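Local coordinates for isoflavone reductase (Medicago sativa, PDB 2GAS), which reduces achiral isoflavones to chiral isoflavanones with NADPH, a late step in the biosynthesis of the alfalfa phytoalexin medicarpin, at residues L221-N224 with E225-L229. Numbering follows the deposited sequence.
Sequences LTQN and EVIAL
The carboxylate of Glu225 is the flat group that turns back onto the backbone of Thr222: its OE2 accepts from Thr222 N at 2.8 Å, met on the anti side with the donor tilted 31° out of the carboxylate plane. The N-H is nonetheless well aimed, at 167°. Thr222 CG2 lies 3.6 Å from OE2, and the CB and CD2 of Leu221 also border this oxygen. The second flat group, the amide of Gln223, has its OE1 near Val226 CB, while its main polar partner is Leu163 O, reached through NE2. Thr222 returns the first bond: its OG1 accepts from Glu225 N at 3.0 Å, a placement that follows from chi1 of 66°, which sets the hydroxyl between the backbone N and the carbonyl carbon. Because Lys185 NZ forms a salt bridge with the same OE2, the carboxylate ties the cap to the neighbouring strand 185-189 and is probably stabilised as the anion. With an alanine at this position instead of Glu225, Thr222 N is likely to lose its acceptor and Lys185 its carboxylate mate. Apolar contacts add to this: Leu221 CB touches Val226 CG2 at 3.9 Å, and the Gln223 chain crosses that of Ile227, CG to CD1 at 4.0 Å. Regular helical bonding starts at once, with Val226 N to Thr222 O at 2.9 Å and Ile227 N to Gln223 O at the same length. The reciprocal pair, Thr222 at the N-cap with Glu225 three residues on, is a capping box; it lies where strand 220-222, outermost in the small mixed sheet, gives way to helix 223-234, away from the annotated NADP-binding residues.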
ATOM      1  N   LEU A 221      -6.221  13.177   8.626  1.00 16.68           N
ATOM      2  CA  LEU A 221      -5.996  13.790   9.930  1.00 17.03           C
ATOM      3  C   LEU A 221      -4.555  14.144  10.246  1.00 17.27           C
ATOM      4  O   LEU A 221      -3.631  13.432   9.861  1.00 16.88           O
ATOM      5  CB  LEU A 221      -6.480  12.821  11.009  1.00 18.59           C
ATOM      6  CG  LEU A 221      -7.904  12.272  10.891  1.00 18.79           C
ATOM      7  CD1 LEU A 221      -8.031  10.991  11.706  1.00 20.60           C
ATOM      8  CD2 LEU A 221      -8.895  13.322  11.360  1.00 22.24           C
ATOM      9  N   THR A 222      -4.368  15.243  10.971  1.00 16.43           N
ATOM     10  CA  THR A 222      -3.031  15.649  11.389  1.00 16.66           C
ATOM     11  C   THR A 222      -2.689  14.774  12.593  1.00 15.90           C
ATOM     12  O   THR A 222      -3.578  14.161  13.186  1.00 17.32           O
ATOM     13  CB  THR A 222      -3.004  17.116  11.843  1.00 17.85           C
ATOM     14  OG1 THR A 222      -3.780  17.254  13.042  1.00 18.36           O
ATOM     15  CG2 THR A 222      -3.584  18.016  10.763  1.00 17.40           C
ATOM     16  N   GLN A 223      -1.416  14.709  12.971  1.00 15.44           N
ATOM     17  CA  GLN A 223      -1.054  13.884  14.117  1.00 16.14           C
ATOM     18  C   GLN A 223      -1.747  14.393  15.384  1.00 16.12           C
ATOM     19  O   GLN A 223      -2.134  13.609  16.253  1.00 17.72           O
ATOM     20  CB  GLN A 223       0.466  13.860  14.310  1.00 16.88           C
ATOM     21  CG  GLN A 223       0.921  12.927  15.425  1.00 20.72           C
ATOM     22  CD  GLN A 223       0.711  11.454  15.101  1.00 23.78           C
ATOM     23  OE1 GLN A 223      -0.057  11.097  14.200  1.00 25.82           O
ATOM     24  NE2 GLN A 223       1.390  10.590  15.850  1.00 26.53           N
ATOM     25  N   ASN A 224      -1.916  15.707  15.490  1.00 16.58           N
ATOM     26  CA  ASN A 224      -2.589  16.281  16.656  1.00 18.28           C
ATOM     27  C   ASN A 224      -4.041  15.815  16.681  1.00 17.75           C
ATOM     28  O   ASN A 224      -4.597  15.546  17.749  1.00 17.30           O
ATOM     29  CB  ASN A 224      -2.534  17.814  16.612  1.00 18.72           C
ATOM     30  CG  ASN A 224      -1.174  18.366  17.012  1.00 21.04           C
ATOM     31  OD1 ASN A 224      -0.850  19.525  16.729  1.00 23.25           O
ATOM     32  ND2 ASN A 224      -0.377  17.546  17.681  1.00 18.79           N
ATOM     33  N   GLU A 225      -4.661  15.733  15.506  1.00 17.57           N
ATOM     34  CA  GLU A 225      -6.048  15.282  15.409  1.00 17.58           C
ATOM     35  C   GLU A 225      -6.155  13.794  15.749  1.00 17.71           C
ATOM     36  O   GLU A 225      -7.114  13.367  16.388  1.00 17.99           O
ATOM     37  CB  GLU A 225      -6.596  15.569  14.009  1.00 17.10           C
ATOM     38  CG  GLU A 225      -6.865  17.053  13.777  1.00 19.33           C
ATOM     39  CD  GLU A 225      -7.188  17.395  12.335  1.00 22.83           C
ATOM     40  OE1 GLU A 225      -7.807  18.456  12.103  1.00 26.47           O
ATOM     41  OE2 GLU A 225      -6.820  16.618  11.431  1.00 17.64           O
ATOM     42  N   VAL A 226      -5.167  13.009  15.325  1.00 16.74           N
ATOM     43  CA  VAL A 226      -5.147  11.574  15.616  1.00 16.73           C
ATOM     44  C   VAL A 226      -5.056  11.373  17.133  1.00 16.57           C
ATOM     45  O   VAL A 226      -5.816  10.600  17.724  1.00 18.89           O
ATOM     46  CB  VAL A 226      -3.926  10.882  14.943  1.00 16.75           C
ATOM     47  CG1 VAL A 226      -3.725   9.485  15.517  1.00 18.85           C
ATOM     48  CG2 VAL A 226      -4.143  10.794  13.431  1.00 17.48           C
ATOM     49  N   ILE A 227      -4.122  12.081  17.757  1.00 17.01           N
ATOM     50  CA  ILE A 227      -3.918  11.986  19.200  1.00 17.10           C
ATOM     51  C   ILE A 227      -5.164  12.417  19.976  1.00 18.42           C
ATOM     52  O   ILE A 227      -5.546  11.774  20.955  1.00 16.96           O
ATOM     53  CB  ILE A 227      -2.697  12.836  19.629  1.00 16.37           C
ATOM     54  CG1 ILE A 227      -1.416  12.211  19.068  1.00 19.07           C
ATOM     55  CG2 ILE A 227      -2.622  12.935  21.149  1.00 16.82           C
ATOM     56  CD1 ILE A 227      -0.178  13.062  19.258  1.00 21.46           C
ATOM     57  N   ALA A 228      -5.805  13.499  19.544  1.00 18.52           N
ATOM     58  CA  ALA A 228      -7.015  13.972  20.219  1.00 19.51           C
ATOM     59  C   ALA A 228      -8.130  12.931  20.094  1.00 20.81           C
ATOM     60  O   ALA A 228      -8.906  12.722  21.028  1.00 20.86           O
ATOM     61  CB  ALA A 228      -7.459  15.306  19.622  1.00 19.99           C
ATOM     62  N   LEU A 229      -8.209  12.275  18.939  1.00 19.89           N
ATOM     63  CA  LEU A 229      -9.218  11.243  18.710  1.00 20.14           C
ATOM     64  C   LEU A 229      -9.007  10.074  19.681  1.00 19.74           C
ATOM     65  O   LEU A 229      -9.950   9.583  20.306  1.00 19.55           O
ATOM     66  CB  LEU A 229      -9.128  10.738  17.265  1.00 21.36           C
ATOM     67  CG  LEU A 229     -10.044   9.574  16.883  1.00 26.33           C
ATOM     68  CD1 LEU A 229     -11.493   9.963  17.149  1.00 28.20           C
ATOM     69  CD2 LEU A 229      -9.845   9.214  15.413  1.00 27.74           C
TER